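Local coordinates for MxaA (Stigmatella aurantiaca, PDB 4W4T), which serves as the terminal reductase domain of a polyketide-peptide synthetase for myxalamid, binding NADPH on a Rossmann fold and probably releasing the carrier-bound product by reduction to an alcohol, at residues Thr248-Ser251 against Arg252-Ala255; Thr64-Leu67 against Gly68-Leu72; Leu152-Phe155 against Leu156-Tyr159; Arg98-Lys101 against Asn102-Tyr106; Leu335-Asp338 against Gln339-Ser342. All coordinates share one frame; numbering follows the deposited sequence.

Contact 1: Thr248-Ser251 against Arg252-Ala255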
# COMPACT_ATOMS: atom_id res chain seq x y z
N THR A 248 12.36 10.02 17.10
CA THR A 248 11.04 10.52 17.49
C THR A 248 11.06 12.04 17.68
O THR A 248 12.07 12.69 17.42
CB THR A 248 10.54 9.81 18.77
OG1 THR A 248 11.45 10.05 19.85
CG2 THR A 248 10.44 8.30 18.53
N GLY A 249 9.94 12.59 18.15
CA GLY A 249 9.77 14.03 18.23
C GLY A 249 10.81 14.78 19.04
O GLY A 249 11.53 14.20 19.85
N HIS A 250 10.92 16.09 18.80
CA HIS A 250 11.78 16.94 19.61
C HIS A 250 11.29 16.93 21.07
O HIS A 250 10.11 17.11 21.30
CB HIS A 250 11.76 18.37 19.06
CG HIS A 250 12.79 19.26 19.68
ND1 HIS A 250 12.61 19.86 20.90
CD2 HIS A 250 14.01 19.65 19.24
CE1 HIS A 250 13.68 20.59 21.19
NE2 HIS A 250 14.55 20.47 20.19
N SER A 251 12.20 16.73 22.02
CA SER A 251 11.82 16.46 23.42
C SER A 251 11.21 17.65 24.15
O SER A 251 10.62 17.48 25.23
CB SER A 251 13.03 15.97 24.22
OG SER A 251 14.01 16.98 24.40
N ARG A 252 11.35 18.85 23.58
CA ARG A 252 10.83 20.05 24.23
C ARG A 252 9.66 20.65 23.47
O ARG A 252 8.63 20.95 24.07
CB ARG A 252 11.95 21.10 24.38
CG ARG A 252 13.07 20.66 25.30
CD ARG A 252 12.52 20.31 26.67
NE ARG A 252 13.55 19.82 27.58
CZ ARG A 252 14.30 20.59 28.36
NH1 ARG A 252 14.14 21.91 28.33
NH2 ARG A 252 15.21 20.05 29.16
N THR A 253 9.79 20.82 22.16
CA THR A 253 8.71 21.36 21.33
C THR A 253 7.70 20.31 20.88
O THR A 253 6.58 20.64 20.49
CB THR A 253 9.26 22.04 20.04
OG1 THR A 253 9.81 21.03 19.17
CG2 THR A 253 10.34 23.07 20.36
N GLY A 254 8.11 19.04 20.90
CA GLY A 254 7.27 17.98 20.38
C GLY A 254 7.24 17.92 18.86
O GLY A 254 6.47 17.14 18.29
N ALA A 255 8.06 18.73 18.21
CA ALA A 255 8.08 18.77 16.74
C ALA A 255 8.31 17.37 16.20
O ALA A 255 9.26 16.70 16.57
CB ALA A 255 9.15 19.71 16.23
O HOH W 1 14.24 17.36 26.96
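His250 folds back onto Arg252 and Thr253, turning its ring nitrogen into the hub of a tight loop. ND1 takes two backbone N-H groups at once: Arg252 N at 3.1 Å and Thr253 N at 3.2 Å, the second almost straight at 175°. Both donors stand somewhat out of the ring plane, and the double acceptance is consistent with an ND1 that carries no proton. CG lies anti to the backbone N (chi1 -170°), which turns the imidazole toward the backbone of Arg252 and Thr253. There CB of His250 meets OG1 of Thr253 at 3.3 Å. The same residue is clasped by its main chain as well, since His250 N donates to Ala255 O at 2.8 Å and His250 O accepts from Gly254 N. Thr253 closes the far end as an ST turn, with OG1 accepting from Ala255 N at 3.0 Å. A phenylalanine in place of His250 would probably leave the N-H groups of Arg252 and Thr253 without their common acceptor and the turn less firmly pinned on that side.

The opposite extreme is the solvent side. Arg252 bends at chi2, and its polar end is linked to Ser251 OG by a water that accepts from Arg252 NE at 2.6 Å and donates to OG at 2.6 Å; OG also bonds Asp288.

The loop follows strand 239-248, close to the NADPH-site residue Phe66. His250 rests on Val287 and Asp288 at the start of helix 287-298, while Tyr406 of helix 400-412 hydrogen-bonds Gly249 O and Thr248 OG1.

Contact 2: Thr64-Leu67 against Gly68-Leu72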
# COMPACT_ATOMS: atom_id res chain seq x y z
N THR A 64 15.65 18.73 3.49
CA THR A 64 14.20 18.85 3.39
C THR A 64 13.45 17.75 4.16
O THR A 64 12.22 17.68 4.10
CB THR A 64 13.70 18.83 1.91
OG1 THR A 64 14.05 17.59 1.30
CG2 THR A 64 14.33 19.98 1.11
N GLY A 65 14.18 16.90 4.87
CA GLY A 65 13.56 15.85 5.67
C GLY A 65 13.48 16.22 7.15
O GLY A 65 13.77 17.35 7.52
N PHE A 66 13.11 15.27 7.99
CA PHE A 66 12.85 15.54 9.41
C PHE A 66 14.16 15.72 10.18
O PHE A 66 14.44 16.81 10.68
CB PHE A 66 11.98 14.42 10.00
CG PHE A 66 11.74 14.54 11.49
CD1 PHE A 66 11.18 15.70 12.03
CD2 PHE A 66 12.02 13.48 12.33
CE1 PHE A 66 10.94 15.80 13.40
CE2 PHE A 66 11.79 13.58 13.70
CZ PHE A 66 11.25 14.74 14.23
N LEU A 67 14.97 14.66 10.27
CA LEU A 67 16.30 14.79 10.88
C LEU A 67 17.11 15.91 10.24
O LEU A 67 17.79 16.68 10.92
CB LEU A 67 17.07 13.48 10.78
CG LEU A 67 18.49 13.51 11.36
CD1 LEU A 67 18.49 13.94 12.83
CD2 LEU A 67 19.11 12.14 11.21
N GLY A 68 17.04 16.00 8.91
CA GLY A 68 17.80 17.00 8.17
C GLY A 68 17.55 18.44 8.60
O GLY A 68 18.48 19.24 8.63
N ALA A 69 16.30 18.76 8.93
CA ALA A 69 15.96 20.10 9.41
C ALA A 69 16.73 20.45 10.69
O ALA A 69 17.29 21.53 10.81
CB ALA A 69 14.46 20.21 9.65
N PHE A 70 16.75 19.51 11.63
CA PHE A 70 17.41 19.74 12.91
C PHE A 70 18.92 19.75 12.74
O PHE A 70 19.61 20.57 13.34
CB PHE A 70 16.96 18.68 13.93
CG PHE A 70 15.52 18.80 14.30
CD1 PHE A 70 14.54 18.24 13.49
CD2 PHE A 70 15.14 19.51 15.42
CE1 PHE A 70 13.20 18.37 13.81
CE2 PHE A 70 13.80 19.64 15.76
CZ PHE A 70 12.83 19.07 14.96
N LEU A 71 19.43 18.86 11.90
CA LEU A 71 20.85 18.85 11.57
C LEU A 71 21.26 20.18 10.95
O LEU A 71 22.30 20.73 11.28
CB LEU A 71 21.15 17.68 10.62
CG LEU A 71 22.56 17.11 10.49
CD1 LEU A 71 23.21 16.93 11.86
CD2 LEU A 71 22.48 15.76 9.75
N LEU A 72 20.44 20.71 10.06
CA LEU A 72 20.79 21.99 9.44
C LEU A 72 20.85 23.10 10.49
O LEU A 72 21.83 23.85 10.57
CB LEU A 72 19.81 22.36 8.34
CG LEU A 72 20.06 23.73 7.72
CD1 LEU A 72 21.52 23.89 7.29
CD2 LEU A 72 19.10 23.97 6.57
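The rings of Phe66 and Phe70, one helical turn apart, form an offset edge-to-face pair: the edge of Phe70 is directed at the face of Phe66, with centroids 5.4 Å apart and planes at 79°. CE1 of Phe70 makes the closest approach, 3.4 Å from CE1 of Phe66. Phe66 also meets Trp256, whose ring lies at a shallow angle to it, and it forms an edge-to-face pair with Tyr106. At the edge of Phe70, in its plane, sits the carbonyl oxygen of Phe66, 3.2 Å from CD1, so a polar acceptor faces the weakly positive rim of a ring. The first torsion of Phe66 (176°) places CG beside its own carbonyl carbon, which brings the ring within range of the following turn.

This is the dinucleotide-binding turn of an extended short-chain dehydrogenase, with the TGxxGxxG signature running into the helix. Thr64, Gly65, Phe66 and Leu67 all belong to the NADPH site. Gly65 occupies the N-cap position, and its O accepts from Ala69 N at 3.2 Å; the same N-H gives a weak second bond to Phe66 O. Two residues on, Leu71 N makes a straight i to i+4 bond to Leu67 O, 2.9 Å long. The start of a helix here would probably favour an anionic cofactor group.

The segment belongs to the beta-alpha-beta unit of strand 57-61, helix 66-78 and strand 82-87. Ala69 and Leu72 lean on helix 92-105, where Asn102 ND2 hydrogen-bonds Gly65 O, whereas Phe66, Phe70 and Leu71 pack against helix 287-298.

Contact 3: Leu152-Phe155 against Leu156-Tyr159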
# COMPACT_ATOMS: atom_id res chain seq x y z
N LEU A 152 16.10 7.85 0.44
CA LEU A 152 14.68 7.51 0.28
C LEU A 152 14.34 6.48 1.33
O LEU A 152 14.91 5.39 1.34
CB LEU A 152 14.38 6.99 -1.13
CG LEU A 152 12.95 6.49 -1.40
CD1 LEU A 152 11.94 7.60 -1.16
CD2 LEU A 152 12.83 5.96 -2.82
N VAL A 153 13.42 6.84 2.24
CA VAL A 153 12.95 5.93 3.28
C VAL A 153 11.52 5.50 2.95
O VAL A 153 10.59 6.30 3.04
CB VAL A 153 12.99 6.58 4.67
CG1 VAL A 153 12.60 5.57 5.76
CG2 VAL A 153 14.37 7.16 4.95
N ASN A 154 11.38 4.26 2.51
CA ASN A 154 10.09 3.67 2.25
C ASN A 154 10.09 2.23 2.77
O ASN A 154 10.88 1.40 2.33
CB ASN A 154 9.76 3.72 0.75
CG ASN A 154 8.36 3.24 0.45
OD1 ASN A 154 7.99 2.12 0.79
ND2 ASN A 154 7.57 4.10 -0.16
N PHE A 155 9.21 1.94 3.72
CA PHE A 155 9.25 0.64 4.38
C PHE A 155 8.45 -0.44 3.65
O PHE A 155 8.43 -1.60 4.08
CB PHE A 155 8.76 0.77 5.82
CG PHE A 155 9.59 1.71 6.65
CD1 PHE A 155 10.95 1.51 6.79
CD2 PHE A 155 9.00 2.78 7.31
CE1 PHE A 155 11.73 2.37 7.56
CE2 PHE A 155 9.77 3.65 8.08
CZ PHE A 155 11.14 3.44 8.20
N LEU A 156 7.81 -0.06 2.55
CA LEU A 156 7.05 -1.02 1.75
C LEU A 156 7.77 -1.43 0.46
O LEU A 156 7.60 -2.56 -0.02
CB LEU A 156 5.69 -0.44 1.41
CG LEU A 156 4.78 -0.06 2.58
CD1 LEU A 156 3.48 0.51 2.05
CD2 LEU A 156 4.54 -1.27 3.45
N TYR A 157 8.55 -0.52 -0.12
CA TYR A 157 9.17 -0.75 -1.44
C TYR A 157 10.33 -1.76 -1.40
O TYR A 157 10.97 -1.93 -0.37
CB TYR A 157 9.70 0.56 -2.03
CG TYR A 157 8.67 1.53 -2.56
CD1 TYR A 157 7.32 1.20 -2.61
CD2 TYR A 157 9.05 2.78 -3.04
CE1 TYR A 157 6.37 2.09 -3.10
CE2 TYR A 157 8.11 3.68 -3.54
CZ TYR A 157 6.78 3.32 -3.57
OH TYR A 157 5.85 4.21 -4.06
N PRO A 158 10.63 -2.40 -2.54
CA PRO A 158 11.77 -3.33 -2.61
C PRO A 158 13.11 -2.61 -2.78
O PRO A 158 13.14 -1.40 -3.02
CB PRO A 158 11.46 -4.15 -3.87
CG PRO A 158 10.73 -3.21 -4.73
CD PRO A 158 9.84 -2.43 -3.78
N TYR A 159 14.20 -3.36 -2.65
CA TYR A 159 15.56 -2.84 -2.81
C TYR A 159 15.69 -1.98 -4.06
O TYR A 159 16.21 -0.86 -3.99
CB TYR A 159 16.55 -4.00 -2.85
CG TYR A 159 17.98 -3.62 -3.15
CD1 TYR A 159 18.82 -3.12 -2.15
CD2 TYR A 159 18.52 -3.80 -4.41
CE1 TYR A 159 20.13 -2.79 -2.42
CE2 TYR A 159 19.84 -3.49 -4.70
CZ TYR A 159 20.63 -2.98 -3.70
OH TYR A 159 21.95 -2.66 -3.97
O HOH W 2 11.27 -1.27 2.27
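Asn154 lays its carboxamide flat over one face of the Tyr157 ring, and its carbonyl end closes an Asx turn, OD1 accepting from the backbone N-H two residues on. The two planes are only 11° apart. ND2 sits 3.3 Å above the ring plane, over its centre, and comes within 3.4 Å of Tyr157 CE2; amide and ring therefore meet as a stack rather than with an N-H aimed into the pi cloud. Asn154 CG lies anti to the backbone N (chi1 -174°), which carries the amide across the mouth of the turn.

OD1 grips two donors. Leu156 N approaches it at 2.8 Å, slightly tilted from the carbonyl plane, and Tyr157 N at 2.8 Å from well above that plane. Two bonds at one end and a ring against the flat side fix the rotation of the amide, and drawing electron density toward OD1 may make the ND2 hydrogens somewhat more positive over the ring.

The turn belongs to the loop between strand 145-148 and helix 159-177, at the surface yet near the cofactor pocket: the ring of Phe155 makes an edge-to-face pair with Tyr218, an NADPH-site residue. Phe155 O is held by Gln363 NE2. Across the dimer interface, Leu156 O accepts from Gln362 NE2 of the second subunit, and Leu156 also packs on Met359 of that subunit.

A single water completes the turn on the backbone, donating to Asn154 O at 2.7 Å and to Tyr157 O at 2.7 Å.

Contact 4: Arg98-Lys101 against Asn102-Tyr106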
# COMPACT_ATOMS: atom_id res chain seq x y z
N ARG A 98 12.08 25.83 -0.15
CA ARG A 98 11.82 24.49 0.35
C ARG A 98 12.54 24.27 1.68
O ARG A 98 11.94 23.82 2.65
CB ARG A 98 12.25 23.42 -0.67
CG ARG A 98 11.44 23.42 -1.96
CD ARG A 98 11.66 22.13 -2.74
NE ARG A 98 11.13 20.96 -2.02
CZ ARG A 98 11.69 19.76 -2.03
NH1 ARG A 98 12.81 19.54 -2.72
NH2 ARG A 98 11.14 18.77 -1.34
N ILE A 99 13.82 24.61 1.72
CA ILE A 99 14.59 24.44 2.95
C ILE A 99 13.99 25.28 4.07
O ILE A 99 13.76 24.78 5.18
CB ILE A 99 16.04 24.82 2.71
CG1 ILE A 99 16.65 23.84 1.71
CG2 ILE A 99 16.81 24.79 4.01
CD1 ILE A 99 17.94 24.33 1.08
N ARG A 100 13.68 26.55 3.78
CA ARG A 100 13.10 27.42 4.81
C ARG A 100 11.77 26.88 5.33
O ARG A 100 11.55 26.83 6.55
CB ARG A 100 12.91 28.84 4.28
CG ARG A 100 12.44 29.81 5.36
CD ARG A 100 12.07 31.17 4.79
NE ARG A 100 10.98 31.07 3.83
CZ ARG A 100 11.13 31.20 2.51
NH1 ARG A 100 12.32 31.47 1.99
NH2 ARG A 100 10.06 31.08 1.72
N LYS A 101 10.89 26.48 4.42
CA LYS A 101 9.57 26.00 4.82
C LYS A 101 9.68 24.74 5.68
O LYS A 101 8.93 24.58 6.66
CB LYS A 101 8.70 25.72 3.59
CG LYS A 101 8.16 26.99 2.92
CD LYS A 101 7.20 26.66 1.78
CE LYS A 101 6.75 27.93 1.04
NZ LYS A 101 6.08 28.90 1.96
N ASN A 102 10.60 23.85 5.32
CA ASN A 102 10.81 22.64 6.11
C ASN A 102 11.18 23.01 7.54
O ASN A 102 10.61 22.48 8.49
CB ASN A 102 11.90 21.76 5.50
CG ASN A 102 12.01 20.39 6.18
OD1 ASN A 102 11.01 19.73 6.40
ND2 ASN A 102 13.23 19.98 6.51
N LEU A 103 12.13 23.93 7.69
CA LEU A 103 12.56 24.31 9.03
C LEU A 103 11.44 25.03 9.78
O LEU A 103 11.28 24.85 10.99
CB LEU A 103 13.83 25.17 8.98
CG LEU A 103 15.13 24.35 9.09
CD1 LEU A 103 15.34 23.48 7.86
CD2 LEU A 103 16.35 25.22 9.36
N GLU A 104 10.64 25.82 9.06
CA GLU A 104 9.52 26.53 9.66
C GLU A 104 8.50 25.55 10.25
O GLU A 104 7.91 25.81 11.30
CB GLU A 104 8.84 27.45 8.63
CG GLU A 104 9.54 28.79 8.44
CD GLU A 104 8.95 29.64 7.30
OE1 GLU A 104 8.14 29.14 6.50
OE2 GLU A 104 9.31 30.83 7.24
N SER A 105 8.32 24.41 9.60
CA SER A 105 7.34 23.43 10.04
C SER A 105 7.71 22.80 11.39
O SER A 105 6.85 22.27 12.08
CB SER A 105 7.16 22.34 8.98
OG SER A 105 8.32 21.54 8.88
N TYR A 106 8.99 22.88 11.76
CA TYR A 106 9.45 22.33 13.04
C TYR A 106 9.88 23.42 14.00
O TYR A 106 10.58 23.17 14.97
CB TYR A 106 10.60 21.34 12.81
CG TYR A 106 10.22 20.24 11.87
CD1 TYR A 106 9.16 19.38 12.18
CD2 TYR A 106 10.88 20.06 10.66
CE1 TYR A 106 8.78 18.37 11.31
CE2 TYR A 106 10.51 19.05 9.79
CZ TYR A 106 9.46 18.21 10.12
OH TYR A 106 9.09 17.20 9.25
O HOH W 3 8.14 30.38 4.19
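Arg100 runs beside Glu104, which follows it by one helical turn, the two side chains pointing the same way. From CB the chain leaves with CG anti to the backbone N (chi1 -174°), and CG comes 3.8 Å from Glu104 OE2. CD passes the same oxygen at 3.7 Å. The bend at chi3 then presents NE, whose 3.8 Å distance to OE2 makes a long salt bridge. OE2 lies at the edge of the guanidinium, in its plane, although the carboxylate is turned 64° against it. A water in that same plane does the shorter-range work: it accepts from Arg100 NE at 2.9 Å and donates to Glu104 OE1 at 2.6 Å, with a weak further bond from Lys101 NZ. At the tip, NH1 donates to Asn97 OD1. With a leucine here, Glu104 would probably lose its long salt bridge and the shared water its NE donor, leaving Lys101 as the nearby positive charge.

Part of the inward side of the helix is apolar: Ile99 CG2 faces Leu103 CD1 at 4.3 Å.

Helix 92-105 links strand 82-87 to strand 117-121 in a beta-alpha-beta unit. Ile99 rests on both of those strands, and Leu103 on Ala69 of helix 66-78. Asn102 ND2 hydrogen-bonds Ala63 O, and the NADPH-site residue Arg98 donates to Arg88 O, while Arg100 and Glu104 both pack on Trp109.

Contact 5: Leu335-Asp338 against Gln339-Ser342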
# COMPACT_ATOMS: atom_id res chain seq x y z
N LEU A 335 -4.22 -5.85 24.01
CA LEU A 335 -4.42 -7.16 23.41
C LEU A 335 -3.11 -7.76 22.94
O LEU A 335 -2.20 -7.03 22.51
CB LEU A 335 -5.36 -7.06 22.21
CG LEU A 335 -6.82 -6.70 22.38
CD1 LEU A 335 -7.40 -6.54 20.98
CD2 LEU A 335 -7.55 -7.80 23.15
N PRO A 336 -3.01 -9.10 22.98
CA PRO A 336 -1.89 -9.78 22.32
C PRO A 336 -1.72 -9.25 20.90
O PRO A 336 -2.72 -8.90 20.27
CB PRO A 336 -2.34 -11.25 22.32
CG PRO A 336 -3.25 -11.36 23.49
CD PRO A 336 -3.95 -10.04 23.61
N TYR A 337 -0.48 -9.19 20.42
CA TYR A 337 -0.19 -8.54 19.13
C TYR A 337 -1.00 -9.11 17.97
O TYR A 337 -1.45 -8.37 17.09
CB TYR A 337 1.29 -8.62 18.78
CG TYR A 337 1.59 -7.93 17.48
CD1 TYR A 337 1.65 -6.55 17.41
CD2 TYR A 337 1.77 -8.65 16.30
CE1 TYR A 337 1.90 -5.91 16.22
CE2 TYR A 337 2.02 -8.01 15.10
CZ TYR A 337 2.08 -6.64 15.07
OH TYR A 337 2.33 -5.99 13.88
N ASP A 338 -1.16 -10.43 17.95
CA ASP A 338 -1.90 -11.06 16.86
C ASP A 338 -3.37 -10.65 16.87
O ASP A 338 -3.96 -10.40 15.81
CB ASP A 338 -1.74 -12.57 16.92
CG ASP A 338 -0.29 -13.00 16.81
OD1 ASP A 338 0.37 -12.62 15.80
OD2 ASP A 338 0.21 -13.69 17.73
N GLN A 339 -3.94 -10.55 18.06
CA GLN A 339 -5.32 -10.11 18.18
C GLN A 339 -5.45 -8.64 17.84
O GLN A 339 -6.41 -8.24 17.20
CB GLN A 339 -5.85 -10.37 19.59
CG GLN A 339 -6.04 -11.85 19.90
CD GLN A 339 -6.46 -12.10 21.33
OE1 GLN A 339 -7.30 -11.38 21.87
NE2 GLN A 339 -5.86 -13.11 21.96
N TRP A 340 -4.49 -7.82 18.28
CA TRP A 340 -4.48 -6.41 17.91
C TRP A 340 -4.40 -6.23 16.39
O TRP A 340 -5.13 -5.41 15.80
CB TRP A 340 -3.31 -5.69 18.59
CG TRP A 340 -3.25 -4.25 18.25
CD1 TRP A 340 -3.94 -3.23 18.84
CD2 TRP A 340 -2.43 -3.65 17.24
NE1 TRP A 340 -3.61 -2.03 18.25
CE2 TRP A 340 -2.68 -2.26 17.26
CE3 TRP A 340 -1.51 -4.15 16.32
CZ2 TRP A 340 -2.04 -1.37 16.41
CZ3 TRP A 340 -0.88 -3.27 15.46
CH2 TRP A 340 -1.15 -1.89 15.51
N LEU A 341 -3.54 -7.00 15.75
CA LEU A 341 -3.37 -6.90 14.30
C LEU A 341 -4.66 -7.29 13.58
O LEU A 341 -5.01 -6.73 12.54
CB LEU A 341 -2.20 -7.77 13.84
CG LEU A 341 -1.76 -7.63 12.37
CD1 LEU A 341 -1.28 -6.20 12.09
CD2 LEU A 341 -0.65 -8.63 12.06
N SER A 342 -5.37 -8.26 14.16
CA SER A 342 -6.63 -8.71 13.56
C SER A 342 -7.70 -7.64 13.70
O SER A 342 -8.51 -7.44 12.79
CB SER A 342 -7.08 -10.02 14.20
OG SER A 342 -8.42 -10.28 13.88
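Tyr337 and Trp340 set their broad rings close together at the beginning of helix 337-348, planes at 33°, in an oblique pairing. Tyr337 CE1 nestles against the six-membered ring, 3.8 Å from Trp340 CE3. The far rim of the tyrosine meets the next bump along: Leu341 brings CD2 to 4.1 Å from CE2 of Tyr337 and CD1 to 4.0 Å from OH, so both methyls of its fork lie on one side of the ring, toward its hydroxyl end. Tyr337 CG is anti to the backbone N (chi1 -179°), and this carries the ring along the helix toward both partners.

A second hollow forms where strand 333-336 turns into the helix. The extended Gln339 crosses the proline, NE2 lying 3.5 Å from Pro336 CG, and its OE1 approaches Leu335 CD2 at 3.8 Å. Pro336 is the N-cap residue, and its O accepts from Trp340 N at 2.9 Å.

Leu358 and Leu361 of helix 352-362 and Pro276 of strand 274-277 enclose the apolar side, where Trp340 NE1 donates to Val274 O. The chemistry thus implies a helix start in which backbone hydrogen bonds set the turn and apolar side chains fill its inner side.

How the contacts relate
Contacts 1, 2 and 4 form one continuous patch round the NADPH site: contact 2, the most buried, touches both others, through Phe70 against His250 CD2 and through Leu72 against Ile99. Contacts 2 and 4 lie on neighbouring helices of the Rossmann fold, yet contact 2 works with aromatic rings and backbone carbonyls, whereas the outer side of contact 4 relies on charge and water. Contacts 1 and 3 are loops that hold their turns by side-chain acceptors of paired backbone N-H groups, a histidine in one, an asparagine in the other. Contact 3 is a surface contact at the dimer interface. Contact 5, about 29 Å from the chain centre, is an apolar helix start remote from the cofactor site.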